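Local coordinates for protein hyaluronidase (Thermobaculum terrenum, PDB 5DIY) that probably hydrolyses O-linked N-acetylglucosamine as a family 84 glycoside hydrolase, acting as a hexosaminidase with a barrel-shaped catalytic domain, at residues Ile116-Leu125 against Leu137-Val148; Ser199-Gln208 against Asp241-Val251. One frame throughout, in Å; residues are numbered along the deposited sequence.

Contact 1: Ile116-Leu125 against Leu137-Val148; sequences IFFDNVPFDL and LAEAQADFLTRV. Unlike the reference sequence in segment 116-125: Asn-120 (reference Asp). With NAG (2-acetamido-2-deoxy-beta-D-glucopyranose), chain E.
Ile-116 and Phe-118 pack against Gln-141, Leu-145 and Val-148 in a buried, mainly apolar strand-helix contact on the outside of the (beta/alpha)8 barrel, where the end of strand 113-117 and the loop after it meet helix 137-153. Ile-116 and Leu-145 lie alongside with opposite directions, Ile-116 CB 3.8 Å from Leu-145 CD2, while Ile-116 CD1 meets Val-148 CG1 tip to tip at 3.9 Å. The Phe-118 ring meets the helix with one face and one edge. Gln-141 runs antiparallel to it with CG 4.2 Å from the ring centroid and 7° off the normal, a CH-pi contact over the face; Phe-144 CD2 comes to the ring edge, 4.3 Å from Phe-118 CZ. Because the glutamine chain is extended beyond CG (chi2 175°), its amide travels on past the ring, and Gln-141 NE2 ends 3.3 Å from Phe-118 CB. Further along the loop, Leu-125 reaches back to the first helical turn, its CD2 3.7 Å from Ala-140 CB, and Leu-137 CD1 lies close to the carbonyl oxygens of Pro-122 and Phe-123.

No hydrogen bond joins the two segments directly. Instead Gln-141 OE1 is held by Tyr-176 and NE2 by Thr-166, whose hydroxyl also bonds to Phe-118 O. The next residue, Asp-119, accepts from N2 of the bound N-acetylglucosamine through OD2 at 3.0 Å, and Asn-120, an engineered residue, occupies the predicted proton-donor position. The chemistry is thus consistent with a buried second shell, apolar apart from an amide held at both its oxygen and its nitrogen, that fixes the backbone leading into the sugar site.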
loop_
_atom_site.group_PDB
_atom_site.type_symbol
_atom_site.label_atom_id
_atom_site.label_comp_id
_atom_site.label_asym_id
_atom_site.label_seq_id
_atom_site.Cartn_x
_atom_site.Cartn_y
_atom_site.Cartn_z
ATOM N N ILE C 116 -18.504 -6.386 10.089
ATOM C CA ILE C 116 -19.332 -5.174 10.197
ATOM C C ILE C 116 -18.405 -4.003 10.528
ATOM O O ILE C 116 -17.933 -3.879 11.664
ATOM C CB ILE C 116 -20.476 -5.319 11.233
ATOM C CG1 ILE C 116 -21.291 -6.592 10.948
ATOM C CG2 ILE C 116 -21.390 -4.098 11.190
ATOM C CD1 ILE C 116 -22.455 -6.825 11.886
ATOM N N PHE C 117 -18.147 -3.148 9.536
ATOM C CA PHE C 117 -17.097 -2.122 9.654
ATOM C C PHE C 117 -17.664 -0.725 9.822
ATOM O O PHE C 117 -18.670 -0.389 9.200
ATOM C CB PHE C 117 -16.151 -2.155 8.447
ATOM C CG PHE C 117 -15.498 -3.497 8.188
ATOM C CD1 PHE C 117 -15.326 -4.452 9.196
ATOM C CD2 PHE C 117 -15.005 -3.785 6.925
ATOM C CE1 PHE C 117 -14.719 -5.663 8.930
ATOM C CE2 PHE C 117 -14.392 -4.994 6.655
ATOM C CZ PHE C 117 -14.250 -5.936 7.655
ATOM N N PHE C 118 -17.005 0.071 10.674
ATOM C CA PHE C 118 -17.388 1.460 10.957
ATOM C C PHE C 118 -16.211 2.427 10.765
ATOM O O PHE C 118 -16.175 3.504 11.367
ATOM C CB PHE C 118 -17.940 1.564 12.385
ATOM C CG PHE C 118 -19.120 0.672 12.637
ATOM C CD1 PHE C 118 -20.398 1.077 12.279
ATOM C CD2 PHE C 118 -18.950 -0.587 13.192
ATOM C CE1 PHE C 118 -21.492 0.246 12.482
ATOM C CE2 PHE C 118 -20.037 -1.422 13.403
ATOM C CZ PHE C 118 -21.312 -1.004 13.050
ATOM N N ASP C 119 -15.248 2.041 9.929
ATOM C CA ASP C 119 -14.149 2.934 9.553
ATOM C C ASP C 119 -14.629 4.033 8.608
ATOM O O ASP C 119 -15.523 3.809 7.798
ATOM C CB ASP C 119 -13.002 2.158 8.896
ATOM C CG ASP C 119 -13.442 1.375 7.665
ATOM O OD1 ASP C 119 -14.354 0.535 7.791
ATOM O OD2 ASP C 119 -12.862 1.591 6.585
ATOM N N ASN C 120 -14.019 5.213 8.718
ATOM C CA ASN C 120 -14.299 6.348 7.836
ATOM C C ASN C 120 -15.782 6.720 7.800
ATOM O O ASN C 120 -16.428 6.713 6.747
ATOM C CB ASN C 120 -13.754 6.081 6.428
ATOM C CG ASN C 120 -12.270 5.745 6.426
ATOM O OD1 ASN C 120 -11.556 5.994 7.401
ATOM N ND2 ASN C 120 -11.800 5.164 5.328
ATOM N N VAL C 121 -16.298 7.008 8.991
ATOM C CA VAL C 121 -17.639 7.556 9.199
ATOM C C VAL C 121 -17.476 8.734 10.166
ATOM O O VAL C 121 -16.399 8.888 10.756
ATOM C CB VAL C 121 -18.623 6.497 9.763
ATOM C CG1 VAL C 121 -18.695 5.294 8.831
ATOM C CG2 VAL C 121 -18.251 6.069 11.185
ATOM N N PRO C 122 -18.522 9.577 10.323
ATOM C CA PRO C 122 -18.431 10.668 11.300
ATOM C C PRO C 122 -18.198 10.178 12.730
ATOM O O PRO C 122 -18.731 9.137 13.124
ATOM C CB PRO C 122 -19.796 11.363 11.179
ATOM C CG PRO C 122 -20.237 11.073 9.791
ATOM C CD PRO C 122 -19.755 9.675 9.517
ATOM N N PHE C 123 -17.412 10.941 13.493
ATOM C CA PHE C 123 -17.013 10.548 14.853
ATOM C C PHE C 123 -18.138 10.629 15.892
ATOM O O PHE C 123 -17.975 10.126 17.002
ATOM C CB PHE C 123 -15.816 11.388 15.343
ATOM C CG PHE C 123 -14.562 11.267 14.491
ATOM C CD1 PHE C 123 -14.171 10.050 13.918
ATOM C CD2 PHE C 123 -13.734 12.378 14.307
ATOM C CE1 PHE C 123 -13.009 9.957 13.154
ATOM C CE2 PHE C 123 -12.569 12.285 13.550
ATOM C CZ PHE C 123 -12.206 11.076 12.972
ATOM N N ASP C 124 -19.267 11.242 15.533
ATOM C CA ASP C 124 -20.410 11.392 16.435
ATOM C C ASP C 124 -21.692 10.911 15.760
ATOM O O ASP C 124 -21.721 10.704 14.544
ATOM C CB ASP C 124 -20.548 12.853 16.905
ATOM C CG ASP C 124 -20.303 13.866 15.790
ATOM O OD1 ASP C 124 -20.538 13.540 14.604
ATOM O OD2 ASP C 124 -19.860 14.989 16.107
ATOM N N LEU C 125 -22.742 10.749 16.565
ATOM C CA LEU C 125 -24.011 10.181 16.114
ATOM C C LEU C 125 -24.774 11.144 15.195
ATOM O O LEU C 125 -25.026 12.293 15.557
ATOM C CB LEU C 125 -24.880 9.787 17.317
ATOM C CG LEU C 125 -24.296 8.694 18.224
ATOM C CD1 LEU C 125 -24.993 8.662 19.576
ATOM C CD2 LEU C 125 -24.373 7.328 17.553
ATOM N N LEU C 137 -20.848 7.231 20.310
ATOM C CA LEU C 137 -20.699 6.298 19.179
ATOM C C LEU C 137 -20.402 4.875 19.633
ATOM O O LEU C 137 -21.029 3.926 19.174
ATOM C CB LEU C 137 -19.559 6.761 18.244
ATOM C CG LEU C 137 -19.699 6.706 16.716
ATOM C CD1 LEU C 137 -18.332 6.465 16.090
ATOM C CD2 LEU C 137 -20.698 5.681 16.208
ATOM N N ALA C 138 -19.428 4.744 20.529
ATOM C CA ALA C 138 -19.004 3.439 21.056
ATOM C C ALA C 138 -20.144 2.639 21.681
ATOM O O ALA C 138 -20.205 1.427 21.516
ATOM C CB ALA C 138 -17.867 3.611 22.059
ATOM N N GLU C 139 -21.061 3.326 22.364
ATOM C CA GLU C 139 -22.204 2.682 23.027
ATOM C C GLU C 139 -23.220 2.206 22.000
ATOM O O GLU C 139 -23.752 1.097 22.110
ATOM C CB GLU C 139 -22.888 3.633 24.026
ATOM C CG GLU C 139 -22.312 3.584 25.435
ATOM C CD GLU C 139 -22.950 4.594 26.389
ATOM O OE1 GLU C 139 -22.318 4.897 27.423
ATOM O OE2 GLU C 139 -24.073 5.087 26.119
ATOM N N ALA C 140 -23.496 3.056 21.012
ATOM C CA ALA C 140 -24.440 2.728 19.947
ATOM C C ALA C 140 -23.954 1.500 19.182
ATOM O O ALA C 140 -24.690 0.530 19.027
ATOM C CB ALA C 140 -24.609 3.907 19.002
ATOM N N GLN C 141 -22.697 1.556 18.739
ATOM C CA GLN C 141 -22.058 0.461 18.002
ATOM C C GLN C 141 -22.018 -0.846 18.792
ATOM O O GLN C 141 -22.345 -1.907 18.254
ATOM C CB GLN C 141 -20.632 0.857 17.598
ATOM C CG GLN C 141 -20.597 1.908 16.503
ATOM C CD GLN C 141 -19.201 2.405 16.184
ATOM O OE1 GLN C 141 -18.245 2.126 16.903
ATOM N NE2 GLN C 141 -19.079 3.138 15.086
ATOM N N ALA C 142 -21.612 -0.764 20.059
ATOM C CA ALA C 142 -21.542 -1.946 20.922
ATOM C C ALA C 142 -22.912 -2.614 21.065
ATOM O O ALA C 142 -23.019 -3.836 20.959
ATOM C CB ALA C 142 -20.978 -1.583 22.291
ATOM N N ASP C 143 -23.947 -1.802 21.288
ATOM C CA ASP C 143 -25.321 -2.297 21.412
ATOM C C ASP C 143 -25.845 -2.881 20.101
ATOM O O ASP C 143 -26.512 -3.921 20.099
ATOM C CB ASP C 143 -26.263 -1.187 21.900
ATOM C CG ASP C 143 -27.715 -1.636 21.948
ATOM O OD1 ASP C 143 -27.978 -2.726 22.502
ATOM O OD2 ASP C 143 -28.585 -0.921 21.409
ATOM N N PHE C 144 -25.553 -2.212 18.990
ATOM C CA PHE C 144 -25.930 -2.732 17.678
ATOM C C PHE C 144 -25.271 -4.085 17.406
ATOM O O PHE C 144 -25.944 -5.041 17.019
ATOM C CB PHE C 144 -25.560 -1.744 16.575
ATOM C CG PHE C 144 -26.013 -2.171 15.212
ATOM C CD1 PHE C 144 -27.340 -2.048 14.847
ATOM C CD2 PHE C 144 -25.115 -2.706 14.295
ATOM C CE1 PHE C 144 -27.775 -2.438 13.589
ATOM C CE2 PHE C 144 -25.538 -3.098 13.034
ATOM C CZ PHE C 144 -26.870 -2.964 12.681
ATOM N N LEU C 145 -23.960 -4.158 17.613
ATOM C CA LEU C 145 -23.212 -5.386 17.321
ATOM C C LEU C 145 -23.610 -6.537 18.239
ATOM O O LEU C 145 -23.700 -7.683 17.788
ATOM C CB LEU C 145 -21.700 -5.135 17.378
ATOM C CG LEU C 145 -21.171 -4.232 16.255
ATOM C CD1 LEU C 145 -19.774 -3.738 16.592
ATOM C CD2 LEU C 145 -21.191 -4.947 14.908
ATOM N N THR C 146 -23.858 -6.225 19.514
ATOM C CA THR C 146 -24.392 -7.204 20.472
ATOM C C THR C 146 -25.701 -7.801 19.967
ATOM O O THR C 146 -25.857 -9.026 19.947
ATOM C CB THR C 146 -24.630 -6.570 21.861
ATOM O OG1 THR C 146 -23.397 -6.038 22.363
ATOM C CG2 THR C 146 -25.197 -7.611 22.870
ATOM N N ARG C 147 -26.620 -6.932 19.544
ATOM C CA ARG C 147 -27.928 -7.368 19.023
ATOM C C ARG C 147 -27.828 -8.160 17.717
ATOM O O ARG C 147 -28.592 -9.108 17.514
ATOM C CB ARG C 147 -28.900 -6.188 18.869
ATOM C CG ARG C 147 -29.549 -5.778 20.184
ATOM C CD ARG C 147 -30.636 -4.735 19.998
ATOM N NE ARG C 147 -30.073 -3.421 19.688
ATOM C CZ ARG C 147 -30.210 -2.744 18.542
ATOM N NH1 ARG C 147 -30.932 -3.208 17.527
ATOM N NH2 ARG C 147 -29.621 -1.553 18.421
ATOM N N VAL C 148 -26.888 -7.796 16.844
ATOM C CA VAL C 148 -26.677 -8.566 15.609
ATOM C C VAL C 148 -26.153 -9.968 15.954
ATOM O O VAL C 148 -26.628 -10.952 15.391
ATOM C CB VAL C 148 -25.751 -7.848 14.585
ATOM C CG1 VAL C 148 -25.461 -8.742 13.381
ATOM C CG2 VAL C 148 -26.375 -6.533 14.114
HETATM C C1 NAG E . -8.467 3.526 5.312
HETATM C C2 NAG E . -9.505 2.425 5.017
HETATM C C3 NAG E . -9.082 1.437 3.926
HETATM C C4 NAG E . -8.078 2.082 2.985
HETATM C C5 NAG E . -6.833 2.440 3.781
HETATM C C6 NAG E . -5.747 3.113 2.926
HETATM C C7 NAG E . -9.086 1.052 7.033
HETATM C C8 NAG E . -9.741 0.409 8.223
HETATM N N2 NAG E . -9.911 1.732 6.235
HETATM O O3 NAG E . -10.245 1.013 3.207
HETATM O O4 NAG E . -7.702 1.163 1.959
HETATM O O5 NAG E . -7.116 3.229 4.941
HETATM O O6 NAG E . -6.248 4.252 2.221
HETATM O O7 NAG E . -7.882 0.958 6.831
#

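Contact 2: Ser199-Gln208 against Asp241-Val251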
loop_
_atom_site.group_PDB
_atom_site.type_symbol
_atom_site.label_atom_id
_atom_site.label_comp_id
_atom_site.label_asym_id
_atom_site.label_seq_id
_atom_site.Cartn_x
_atom_site.Cartn_y
_atom_site.Cartn_z
ATOM N N SER C 199 0.811 1.743 8.761
ATOM C CA SER C 199 1.767 1.848 9.865
ATOM C C SER C 199 3.192 1.567 9.409
ATOM O O SER C 199 3.435 0.600 8.677
ATOM C CB SER C 199 1.385 0.909 11.018
ATOM O OG SER C 199 0.215 1.368 11.676
ATOM N N HIS C 200 4.125 2.413 9.852
ATOM C CA HIS C 200 5.551 2.196 9.595
ATOM C C HIS C 200 6.032 0.937 10.279
ATOM O O HIS C 200 6.675 0.091 9.656
ATOM C CB HIS C 200 6.405 3.377 10.064
ATOM C CG HIS C 200 7.875 3.171 9.844
ATOM N ND1 HIS C 200 8.822 3.448 10.806
ATOM C CD2 HIS C 200 8.553 2.670 8.783
ATOM C CE1 HIS C 200 10.022 3.150 10.337
ATOM N NE2 HIS C 200 9.885 2.674 9.113
ATOM N N GLU C 201 5.714 0.828 11.563
ATOM C CA GLU C 201 6.084 -0.326 12.369
ATOM C C GLU C 201 4.916 -0.712 13.270
ATOM O O GLU C 201 4.128 0.141 13.674
ATOM C CB GLU C 201 7.321 -0.010 13.218
ATOM C CG GLU C 201 7.207 1.291 14.003
ATOM C CD GLU C 201 8.330 1.495 15.000
ATOM O OE1 GLU C 201 9.442 0.951 14.788
ATOM O OE2 GLU C 201 8.091 2.212 15.995
ATOM N N ILE C 202 4.809 -2.000 13.565
ATOM C CA ILE C 202 3.829 -2.494 14.535
ATOM C C ILE C 202 4.607 -3.275 15.592
ATOM O O ILE C 202 5.198 -4.314 15.289
ATOM C CB ILE C 202 2.714 -3.342 13.883
ATOM C CG1 ILE C 202 2.066 -2.565 12.725
ATOM C CG2 ILE C 202 1.635 -3.700 14.908
ATOM C CD1 ILE C 202 0.903 -3.272 12.063
ATOM N N THR C 203 4.610 -2.747 16.820
ATOM C CA THR C 203 5.374 -3.321 17.932
ATOM C C THR C 203 4.486 -4.104 18.905
ATOM O O THR C 203 3.281 -3.853 18.995
ATOM C CB THR C 203 6.100 -2.220 18.722
ATOM O OG1 THR C 203 5.131 -1.335 19.300
ATOM C CG2 THR C 203 7.040 -1.429 17.812
ATOM N N THR C 204 5.102 -5.030 19.644
ATOM C CA THR C 204 4.409 -5.798 20.684
ATOM C C THR C 204 3.904 -4.859 21.772
ATOM O O THR C 204 2.768 -4.992 22.237
ATOM C CB THR C 204 5.316 -6.859 21.345
ATOM O OG1 THR C 204 6.457 -6.220 21.931
ATOM C CG2 THR C 204 5.782 -7.895 20.334
ATOM N N SER C 205 4.748 -3.903 22.158
ATOM C CA SER C 205 4.367 -2.861 23.115
ATOM C C SER C 205 3.085 -2.140 22.711
ATOM O O SER C 205 2.202 -1.918 23.545
ATOM C CB SER C 205 5.492 -1.834 23.255
ATOM O OG SER C 205 5.167 -0.854 24.225
ATOM N N HIS C 206 2.991 -1.771 21.433
ATOM C CA HIS C 206 1.818 -1.068 20.928
ATOM C C HIS C 206 0.577 -1.952 20.983
ATOM O O HIS C 206 -0.465 -1.522 21.480
ATOM C CB HIS C 206 2.044 -0.564 19.494
ATOM C CG HIS C 206 0.921 0.272 18.969
ATOM N ND1 HIS C 206 0.580 1.479 19.534
ATOM C CD2 HIS C 206 0.057 0.078 17.944
ATOM C CE1 HIS C 206 -0.444 1.996 18.880
ATOM N NE2 HIS C 206 -0.780 1.167 17.910
ATOM N N MET C 207 0.690 -3.183 20.489
ATOM C CA MET C 207 -0.461 -4.100 20.462
ATOM C C MET C 207 -0.861 -4.609 21.855
ATOM O O MET C 207 -2.018 -4.977 22.055
ATOM C CB MET C 207 -0.233 -5.251 19.479
ATOM C CG MET C 207 -0.005 -4.801 18.035
ATOM S SD MET C 207 -1.218 -3.633 17.370
ATOM C CE MET C 207 -2.707 -4.626 17.500
ATOM N N GLN C 208 0.089 -4.624 22.794
ATOM C CA GLN C 208 -0.200 -4.837 24.226
ATOM C C GLN C 208 -1.172 -3.797 24.759
ATOM O O GLN C 208 -2.144 -4.141 25.432
ATOM C CB GLN C 208 1.077 -4.766 25.082
ATOM C CG GLN C 208 1.834 -6.073 25.236
ATOM C CD GLN C 208 3.081 -5.938 26.102
ATOM O OE1 GLN C 208 3.480 -4.833 26.487
ATOM N NE2 GLN C 208 3.705 -7.068 26.415
ATOM N N ASP C 241 7.505 -5.780 6.341
ATOM C CA ASP C 241 8.604 -5.407 7.236
ATOM C C ASP C 241 8.153 -4.629 8.460
ATOM O O ASP C 241 7.062 -4.056 8.482
ATOM C CB ASP C 241 9.645 -4.572 6.461
ATOM C CG ASP C 241 11.076 -4.790 6.943
ATOM O OD1 ASP C 241 11.305 -5.414 8.006
ATOM O OD2 ASP C 241 11.986 -4.308 6.243
ATOM N N HIS C 242 9.024 -4.634 9.472
ATOM C CA HIS C 242 8.890 -3.819 10.687
ATOM C C HIS C 242 7.707 -4.228 11.558
ATOM O O HIS C 242 7.156 -3.408 12.296
ATOM C CB HIS C 242 8.838 -2.328 10.342
ATOM C CG HIS C 242 9.932 -1.895 9.421
ATOM N ND1 HIS C 242 9.734 -1.005 8.387
ATOM C CD2 HIS C 242 11.234 -2.258 9.360
ATOM C CE1 HIS C 242 10.875 -0.826 7.745
ATOM N NE2 HIS C 242 11.800 -1.573 8.317
ATOM N N ARG C 243 7.340 -5.505 11.475
ATOM C CA ARG C 243 6.328 -6.088 12.340
ATOM C C ARG C 243 7.087 -6.966 13.310
ATOM O O ARG C 243 7.847 -7.837 12.889
ATOM C CB ARG C 243 5.298 -6.897 11.537
ATOM C CG ARG C 243 4.116 -6.074 11.046
ATOM C CD ARG C 243 4.528 -5.058 9.995
ATOM N NE ARG C 243 3.441 -4.158 9.590
ATOM C CZ ARG C 243 3.587 -2.870 9.254
ATOM N NH1 ARG C 243 4.777 -2.265 9.284
ATOM N NH2 ARG C 243 2.523 -2.156 8.901
ATOM N N ASP C 244 6.902 -6.719 14.606
ATOM C CA ASP C 244 7.700 -7.400 15.631
ATOM C C ASP C 244 7.582 -8.918 15.505
ATOM O O ASP C 244 6.511 -9.413 15.177
ATOM C CB ASP C 244 7.298 -6.946 17.047
ATOM C CG ASP C 244 8.105 -5.746 17.540
ATOM O OD1 ASP C 244 8.787 -5.075 16.733
ATOM O OD2 ASP C 244 8.046 -5.459 18.754
ATOM N N PRO C 245 8.688 -9.656 15.736
ATOM C CA PRO C 245 8.630 -11.130 15.672
ATOM C C PRO C 245 7.649 -11.807 16.643
ATOM O O PRO C 245 7.249 -12.944 16.391
ATOM C CB PRO C 245 10.064 -11.561 16.005
ATOM C CG PRO C 245 10.920 -10.392 15.679
ATOM C CD PRO C 245 10.079 -9.160 15.836
ATOM N N GLU C 246 7.282 -11.123 17.729
ATOM C CA GLU C 246 6.409 -11.674 18.761
ATOM C C GLU C 246 5.041 -10.975 18.846
ATOM O O GLU C 246 4.379 -11.043 19.885
ATOM C CB GLU C 246 7.139 -11.628 20.113
ATOM C CG GLU C 246 8.559 -12.185 20.055
ATOM C CD GLU C 246 9.222 -12.340 21.414
ATOM O OE1 GLU C 246 10.156 -13.171 21.516
ATOM O OE2 GLU C 246 8.828 -11.643 22.379
ATOM N N LEU C 247 4.605 -10.329 17.758
ATOM C CA LEU C 247 3.231 -9.794 17.668
ATOM C C LEU C 247 2.161 -10.863 17.902
ATOM O O LEU C 247 1.104 -10.563 18.476
ATOM C CB LEU C 247 2.951 -9.143 16.304
ATOM C CG LEU C 247 3.423 -7.715 16.020
ATOM C CD1 LEU C 247 3.071 -7.350 14.586
ATOM C CD2 LEU C 247 2.811 -6.715 16.995
ATOM N N HIS C 248 2.433 -12.091 17.450
ATOM C CA HIS C 248 1.487 -13.207 17.601
ATOM C C HIS C 248 1.016 -13.433 19.046
ATOM O O HIS C 248 -0.112 -13.859 19.264
ATOM C CB HIS C 248 2.044 -14.506 16.995
ATOM C CG HIS C 248 3.280 -15.022 17.662
ATOM N ND1 HIS C 248 3.245 -15.801 18.797
ATOM C CD2 HIS C 248 4.586 -14.897 17.331
ATOM C CE1 HIS C 248 4.477 -16.122 19.146
ATOM N NE2 HIS C 248 5.308 -15.586 18.271
ATOM N N THR C 249 1.877 -13.128 20.015
ATOM C CA THR C 249 1.507 -13.152 21.440
ATOM C C THR C 249 0.318 -12.236 21.783
ATOM O O THR C 249 -0.490 -12.584 22.639
ATOM C CB THR C 249 2.732 -12.799 22.320
ATOM O OG1 THR C 249 3.768 -13.760 22.083
ATOM C CG2 THR C 249 2.394 -12.793 23.813
ATOM N N HIS C 250 0.198 -11.091 21.110
ATOM C CA HIS C 250 -0.853 -10.103 21.414
ATOM C C HIS C 250 -1.894 -9.899 20.315
ATOM O O HIS C 250 -2.810 -9.094 20.484
ATOM C CB HIS C 250 -0.197 -8.766 21.771
ATOM C CG HIS C 250 0.849 -8.895 22.830
ATOM N ND1 HIS C 250 2.193 -8.968 22.539
ATOM C CD2 HIS C 250 0.745 -9.046 24.170
ATOM C CE1 HIS C 250 2.876 -9.123 23.659
ATOM N NE2 HIS C 250 2.020 -9.173 24.664
ATOM N N VAL C 251 -1.775 -10.644 19.216
ATOM C CA VAL C 251 -2.632 -10.467 18.050
ATOM C C VAL C 251 -3.182 -11.832 17.628
ATOM O O VAL C 251 -2.430 -12.793 17.491
ATOM C CB VAL C 251 -1.838 -9.788 16.909
ATOM C CG1 VAL C 251 -2.611 -9.796 15.598
ATOM C CG2 VAL C 251 -1.473 -8.356 17.301
HETATM O O HOH W 1 -3.901 -6.531 20.380
#
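The carbonyl oxygen of Ser-199 is gripped end-on by both terminal nitrogens of Arg-243. NH2 makes the straighter bond, 2.9 Å to Ser-199 O with an angle of 156° at the hydrogen, and NH1 lies 3.2 Å from the same oxygen; both come from the same face of the carbonyl plane, while the oxygen lies close to the guanidinium plane. A bend at chi2 (68°) folds the arginine back across Ile-202, whose CG1 covers one face of the guanidinium. NH1 adds a weak bond to His-200 O, and NH2 is also salt-bridged to Asp-222 at the end of strand 218-222; the arginine side chain lies about 7 Å from that of Asn-223, a residue that binds N-acetylglucosamine.

Alongside, the two segments run parallel for a single beta bridge between Ile-202 and Arg-243, in which Ile-202 N donates to His-242 O at 3.0 Å and Asp-244 N to Ile-202 O. The bridge joins two loops of the TIM-barrel domain, the one before helix 204-214 and the one before strand 251-256, and is not part of the barrel sheet. Thr-203 is the N-cap, its OG1 accepting from His-206 N. Asp-244 supplies a second acceptor there: its OD2 takes Thr-204 N at 3.1 Å and 169°, met from above the carboxylate plane; a carboxylate at this N-terminal end would probably also interact favourably with the helix dipole.

Against the first turn of helix 204-214, Leu-247 CD2 touches Met-207 CG at 3.6 Å, and Val-251 CG2 adjoins the same methionine. The His-250 ring is clasped between Gln-208 CG, a CH-pi contact 3.4 Å from its centroid, and Thr-249 CG2 on the opposite face. One water donates to the carbonyls of both Met-207 and His-250.

Overall arrangement
Followed from the N terminus, the chain closes contact 1 first. Its loop is short, 11 residues containing helix 128-133, and joins the fourth barrel strand, 113-117, to helix 137-153, which leads on to strand 160-164. The chain then passes through strands 160-164 and 189-192 before contact 2 opens. That contact closes a longer loop of 32 residues, holding strand 218-222, and fastens the start of helix 204-214 to the approach to strand 251-256, the last of the barrel. The loops follow in series, neither nested nor crossed. The centres of contact 1 and contact 2 are about 26 Å apart and the nearest atoms of contact 1 and contact 2 about 13 Å, so they secure separate sectors of one barrel.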